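Local coordinates for uncharacterized protein (Eubacterium ventriosum, PDB 3FDI) that is of unknown function but belongs to the cytidylate kinase-like family of P-loop proteins and so may phosphorylate a nucleotide or a similar small molecule, at residues B[9-14]-B[21-26]; B[119-124]-B[190-195]. All coordinates share one frame; numbering follows the deposited sequence.

Contact 1 (B[9-14]-B[21-26]); sequences IAIGRE and LVAKKL. With SO4 (sulfate ion), chain F.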
loop_
_atom_site.group_PDB
_atom_site.type_symbol
_atom_site.label_atom_id
_atom_site.label_comp_id
_atom_site.label_asym_id
_atom_site.label_seq_id
_atom_site.Cartn_x
_atom_site.Cartn_y
_atom_site.Cartn_z
ATOM N N ILE B 9 -2.321 6.968 27.037
ATOM C CA ILE B 9 -2.198 5.733 26.294
ATOM C C ILE B 9 -3.147 5.751 25.129
ATOM O O ILE B 9 -4.342 5.904 25.332
ATOM C CB ILE B 9 -2.516 4.549 27.147
ATOM C CG1 ILE B 9 -1.593 4.538 28.393
ATOM C CG2 ILE B 9 -2.416 3.256 26.299
ATOM C CD1 ILE B 9 -1.998 3.465 29.468
ATOM N N ALA B 10 -2.607 5.642 23.913
ATOM C CA ALA B 10 -3.368 5.737 22.659
ATOM C C ALA B 10 -3.428 4.321 22.103
ATOM O O ALA B 10 -2.390 3.690 21.857
ATOM C CB ALA B 10 -2.704 6.663 21.686
ATOM N N ILE B 11 -4.625 3.790 21.963
ATOM C CA ILE B 11 -4.807 2.407 21.586
ATOM C C ILE B 11 -5.486 2.373 20.275
ATOM O O ILE B 11 -6.546 3.007 20.110
ATOM C CB ILE B 11 -5.676 1.673 22.600
ATOM C CG1 ILE B 11 -4.861 1.322 23.835
ATOM C CG2 ILE B 11 -6.220 0.347 22.005
ATOM C CD1 ILE B 11 -5.688 1.047 24.958
ATOM N N GLY B 12 -4.890 1.642 19.354
ATOM C CA GLY B 12 -5.530 1.211 18.131
ATOM C C GLY B 12 -5.780 -0.285 18.204
ATOM O O GLY B 12 -5.285 -0.968 19.087
ATOM N N ARG B 13 -6.532 -0.817 17.251
ATOM C CA ARG B 13 -6.995 -2.172 17.353
ATOM C C ARG B 13 -7.742 -2.663 16.090
ATOM O O ARG B 13 -8.405 -1.871 15.375
ATOM C CB ARG B 13 -7.927 -2.319 18.581
ATOM C CG ARG B 13 -9.435 -2.098 18.254
ATOM C CD ARG B 13 -10.152 -0.853 18.790
ATOM N NE ARG B 13 -10.003 0.312 17.961
ATOM C CZ ARG B 13 -10.907 1.271 17.729
ATOM N NH1 ARG B 13 -12.121 1.253 18.244
ATOM N NH2 ARG B 13 -10.558 2.302 16.939
ATOM N N GLU B 14 -7.625 -3.966 15.842
ATOM C CA GLU B 14 -8.482 -4.676 14.901
ATOM C C GLU B 14 -9.769 -5.014 15.622
ATOM O O GLU B 14 -9.758 -5.333 16.824
ATOM C CB GLU B 14 -7.860 -6.003 14.473
ATOM C CG GLU B 14 -6.518 -5.881 13.897
ATOM C CD GLU B 14 -5.948 -7.216 13.451
ATOM O OE1 GLU B 14 -6.201 -8.244 14.129
ATOM O OE2 GLU B 14 -5.205 -7.225 12.447
ATOM N N LEU B 21 -11.106 -4.139 25.704
ATOM C CA LEU B 21 -10.883 -4.728 27.018
ATOM C C LEU B 21 -9.519 -4.360 27.544
ATOM O O LEU B 21 -9.366 -4.095 28.709
ATOM C CB LEU B 21 -10.951 -6.256 26.969
ATOM C CG LEU B 21 -12.256 -6.944 26.597
ATOM C CD1 LEU B 21 -12.202 -8.476 26.877
ATOM C CD2 LEU B 21 -13.444 -6.303 27.366
ATOM N N VAL B 22 -8.502 -4.359 26.682
ATOM C CA VAL B 22 -7.162 -3.912 27.104
ATOM C C VAL B 22 -7.201 -2.429 27.514
ATOM O O VAL B 22 -6.649 -2.028 28.558
ATOM C CB VAL B 22 -6.138 -4.159 26.009
ATOM C CG1 VAL B 22 -4.782 -3.580 26.381
ATOM C CG2 VAL B 22 -6.024 -5.645 25.698
ATOM N N ALA B 23 -7.835 -1.604 26.693
ATOM C CA ALA B 23 -7.937 -0.159 27.001
ATOM C C ALA B 23 -8.589 0.045 28.391
ATOM O O ALA B 23 -8.061 0.750 29.257
ATOM C CB ALA B 23 -8.686 0.545 25.942
ATOM N N LYS B 24 -9.721 -0.612 28.609
ATOM C CA LYS B 24 -10.394 -0.633 29.926
ATOM C C LYS B 24 -9.509 -1.120 31.064
ATOM O O LYS B 24 -9.393 -0.464 32.087
ATOM C CB LYS B 24 -11.639 -1.531 29.829
ATOM C CG LYS B 24 -12.650 -1.393 30.938
ATOM C CD LYS B 24 -14.041 -1.706 30.358
ATOM C CE LYS B 24 -15.122 -2.031 31.411
ATOM N NZ LYS B 24 -15.284 -3.512 31.619
ATOM N N LYS B 25 -8.880 -2.276 30.892
ATOM C CA LYS B 25 -7.967 -2.792 31.908
ATOM C C LYS B 25 -6.828 -1.826 32.241
ATOM O O LYS B 25 -6.546 -1.585 33.406
ATOM C CB LYS B 25 -7.452 -4.189 31.529
ATOM C CG LYS B 25 -8.585 -5.229 31.623
ATOM C CD LYS B 25 -8.251 -6.620 31.077
ATOM C CE LYS B 25 -9.197 -7.670 31.735
ATOM N NZ LYS B 25 -9.004 -9.075 31.261
ATOM N N LEU B 26 -6.215 -1.235 31.240
ATOM C CA LEU B 26 -5.204 -0.196 31.455
ATOM C C LEU B 26 -5.776 1.010 32.244
ATOM O O LEU B 26 -5.137 1.478 33.197
ATOM C CB LEU B 26 -4.642 0.290 30.096
ATOM C CG LEU B 26 -3.787 -0.705 29.320
ATOM C CD1 LEU B 26 -3.545 -0.277 27.801
ATOM C CD2 LEU B 26 -2.447 -0.970 30.112
HETATM S S SO4 F . -12.574 4.953 16.111
HETATM O O1 SO4 F . -12.092 6.213 16.656
HETATM O O2 SO4 F . -11.384 4.319 15.531
HETATM O O3 SO4 F . -13.206 4.146 17.141
HETATM O O4 SO4 F . -13.611 5.262 15.095
#
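Leu26 reaches from the helix toward the strand with its CD1 methyl and touches two isoleucines. Ile9 meets it with its branch methyl, CG2, 4.0 Å from Leu26 CD1. Ile11 uses the end of its longer branch, and its CD1 lies 3.8 Å from Leu26 CD1. In Ile11, CG1 stands beside the backbone N and carries CD1 outward to the helix. Ile11 CD1 is also modelled against Ala23, at a separation too short to be trusted. No hydrogen bond joins the two segments.

Arg13, at the strand end, serves a different partner. Its chain bends twice, at chi2 and chi3, and turns the guanidinium toward a sulfate ion, probably from the crystallisation liquor. The sulfur sits at the guanidinium edge, in its plane. Arg13 NH2 gives a bond of 2.6 Å to sulfate O2, bent to 136° at the hydrogen. Arg13 NH1 reaches O3 at 3.3 Å, and NH2 adds a weak bond to the same O3. Arg106 NE holds the ion as well. With an alanine in place of Arg13 these donors are gone, and the sulfate would probably be held less firmly, with part of its charge left unmatched.

Further out, Val102 touches both Ile11 and Ala23. Ile196 of helix 185-197 packs on Ile9. The short segments run nearly antiparallel, at 163°, with their axes 9.5 Å apart. A first strand, a glycine-rich turn and a helix folded back over the sheet form the opening unit of P-loop kinase folds.

Contact 2 (B[119-124]-B[190-195]); sequences ISAFIL and DMIIKY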
loop_
_atom_site.group_PDB
_atom_site.type_symbol
_atom_site.label_atom_id
_atom_site.label_comp_id
_atom_site.label_asym_id
_atom_site.label_seq_id
_atom_site.Cartn_x
_atom_site.Cartn_y
_atom_site.Cartn_z
ATOM N N ILE B 119 2.241 7.061 25.083
ATOM C CA ILE B 119 2.611 5.748 24.538
ATOM C C ILE B 119 1.497 5.300 23.640
ATOM O O ILE B 119 0.335 5.585 23.918
ATOM C CB ILE B 119 2.709 4.772 25.685
ATOM C CG1 ILE B 119 3.678 5.328 26.732
ATOM C CG2 ILE B 119 3.160 3.478 25.196
ATOM C CD1 ILE B 119 2.977 6.194 27.930
ATOM N N SER B 120 1.814 4.536 22.610
ATOM C CA SER B 120 0.771 3.937 21.800
ATOM C C SER B 120 0.964 2.462 21.576
ATOM O O SER B 120 2.061 1.971 21.461
ATOM C CB SER B 120 0.676 4.624 20.445
ATOM O OG SER B 120 1.912 4.518 19.773
ATOM N N ALA B 121 -0.143 1.765 21.421
ATOM C CA ALA B 121 -0.146 0.324 21.345
ATOM C C ALA B 121 -1.232 -0.035 20.355
ATOM O O ALA B 121 -2.342 0.581 20.368
ATOM C CB ALA B 121 -0.402 -0.282 22.758
ATOM N N PHE B 122 -0.918 -0.967 19.453
ATOM C CA PHE B 122 -1.928 -1.515 18.541
ATOM C C PHE B 122 -2.223 -2.957 18.935
ATOM O O PHE B 122 -1.316 -3.758 19.030
ATOM C CB PHE B 122 -1.453 -1.387 17.104
ATOM C CG PHE B 122 -2.497 -1.795 16.080
ATOM C CD1 PHE B 122 -2.384 -3.008 15.409
ATOM C CD2 PHE B 122 -3.519 -0.927 15.752
ATOM C CE1 PHE B 122 -3.326 -3.415 14.536
ATOM C CE2 PHE B 122 -4.498 -1.309 14.831
ATOM C CZ PHE B 122 -4.434 -2.543 14.227
ATOM N N ILE B 123 -3.507 -3.284 19.139
ATOM C CA ILE B 123 -3.950 -4.618 19.533
ATOM C C ILE B 123 -4.552 -5.352 18.342
ATOM O O ILE B 123 -5.359 -4.809 17.598
ATOM C CB ILE B 123 -4.948 -4.531 20.622
ATOM C CG1 ILE B 123 -4.419 -3.584 21.699
ATOM C CG2 ILE B 123 -5.272 -5.930 21.225
ATOM C CD1 ILE B 123 -3.227 -4.255 22.518
ATOM N N LEU B 124 -4.101 -6.583 18.137
ATOM C CA LEU B 124 -4.553 -7.384 17.051
ATOM C C LEU B 124 -4.844 -8.768 17.593
ATOM O O LEU B 124 -4.671 -9.023 18.787
ATOM C CB LEU B 124 -3.540 -7.377 15.912
ATOM C CG LEU B 124 -2.075 -7.749 16.051
ATOM C CD1 LEU B 124 -1.504 -8.118 14.614
ATOM C CD2 LEU B 124 -1.176 -6.715 16.756
ATOM N N ASP B 190 -0.553 -6.426 30.704
ATOM C CA ASP B 190 0.633 -6.411 31.600
ATOM C C ASP B 190 1.870 -5.974 30.855
ATOM O O ASP B 190 2.724 -5.287 31.413
ATOM C CB ASP B 190 0.924 -7.774 32.251
ATOM C CG ASP B 190 -0.100 -8.169 33.355
ATOM O OD1 ASP B 190 -0.912 -7.346 33.875
ATOM O OD2 ASP B 190 -0.101 -9.365 33.715
HETATM N N MSE B 191 1.981 -6.388 29.603
HETATM C CA MSE B 191 3.135 -6.067 28.832
HETATM C C MSE B 191 3.156 -4.576 28.485
HETATM O O MSE B 191 4.247 -4.003 28.336
HETATM C CB MSE B 191 3.132 -6.862 27.547
HETATM C CG MSE B 191 3.263 -8.363 27.761
HETATM SE SE MSE B 191 2.959 -9.334 26.106
HETATM C CE MSE B 191 4.443 -8.617 25.093
ATOM N N ILE B 192 1.966 -3.966 28.322
ATOM C CA ILE B 192 1.880 -2.538 28.002
ATOM C C ILE B 192 2.266 -1.750 29.237
ATOM O O ILE B 192 2.985 -0.746 29.150
ATOM C CB ILE B 192 0.443 -2.118 27.499
ATOM C CG1 ILE B 192 0.187 -2.721 26.113
ATOM C CG2 ILE B 192 0.288 -0.575 27.466
ATOM C CD1 ILE B 192 -1.267 -2.718 25.653
ATOM N N ILE B 193 1.852 -2.251 30.396
ATOM C CA ILE B 193 2.154 -1.601 31.673
ATOM C C ILE B 193 3.682 -1.648 31.963
ATOM O O ILE B 193 4.295 -0.684 32.465
ATOM C CB ILE B 193 1.406 -2.303 32.829
ATOM C CG1 ILE B 193 -0.098 -2.067 32.743
ATOM C CG2 ILE B 193 1.992 -1.880 34.193
ATOM C CD1 ILE B 193 -0.855 -3.087 33.540
ATOM N N LYS B 194 4.292 -2.773 31.646
ATOM C CA LYS B 194 5.741 -2.910 31.767
ATOM C C LYS B 194 6.452 -1.928 30.847
ATOM O O LYS B 194 7.380 -1.242 31.264
ATOM C CB LYS B 194 6.139 -4.347 31.419
ATOM C CG LYS B 194 7.650 -4.694 31.497
ATOM C CD LYS B 194 7.825 -6.212 31.333
ATOM C CE LYS B 194 9.059 -6.807 32.004
ATOM N NZ LYS B 194 9.098 -6.768 33.485
ATOM N N TYR B 195 6.010 -1.830 29.588
ATOM C CA TYR B 195 6.591 -0.847 28.686
ATOM C C TYR B 195 6.535 0.553 29.326
ATOM O O TYR B 195 7.554 1.281 29.429
ATOM C CB TYR B 195 5.854 -0.857 27.328
ATOM C CG TYR B 195 6.481 -0.003 26.265
ATOM C CD1 TYR B 195 7.353 -0.554 25.321
ATOM C CD2 TYR B 195 6.214 1.338 26.180
ATOM C CE1 TYR B 195 7.913 0.207 24.326
ATOM C CE2 TYR B 195 6.801 2.118 25.169
ATOM C CZ TYR B 195 7.644 1.525 24.252
ATOM O OH TYR B 195 8.236 2.264 23.254
#
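Ile119 CG2 meets the Tyr195 ring obliquely, near CD2 and CE2. It lies 3.9 Å from Tyr195 CD2 and equally far from CE2. The two side chains run past one another, pointing opposite ways. With CG anti to the backbone N (chi1 -173°), the Tyr195 ring lies beside Ile119. The ring's far end leaves this contact: its OH is hydrogen-bonded to Lys179 O of the second subunit. The other flat group, Phe122, points away from the helix. Its ring stacks with Tyr174 and meets Trp168 edge-to-face.

A helix packed antiparallel on a strand of a parallel sheet is usual for P-loop NTPase folds. Here the axes of the short segments are 10.1 Å apart and make an angle of 157°.

Further along the strand, Ile192 does the touching for the helix. Its CG1 stands beside the backbone N, and chi2 (165°) extends the chain so that CD1 leads toward the sheet. That methyl is 3.9 Å from Ala121 CB. It also lies 4.0 Å from Ile123 CD1, where the two isoleucine side chains cross obliquely. Val22 and Leu26 of helix 19-30 pack against Ile192 as well.

Overall arrangement
From the N terminus, strand 8-13 comes first. Contact 1 closes the short loop that leads from it into helix 19-30. The chain then adds strands 34-35 and 101-104 before it reaches strand 118-125. Contact 2 closes a much longer excursion, which takes in helices 127-138 and 142-163 and strand 176-180 before helix 185-197. The two contacts follow in series; neither nests in nor crosses the other. They share one sheet, where their strands are neighbours. Two probable hydrogen bonds join them, Gly12 O to Ile123 N and Gly12 N to Ala121 O, each 2.9 Å. The two helices also touch, so the first and last helices pack together on one face.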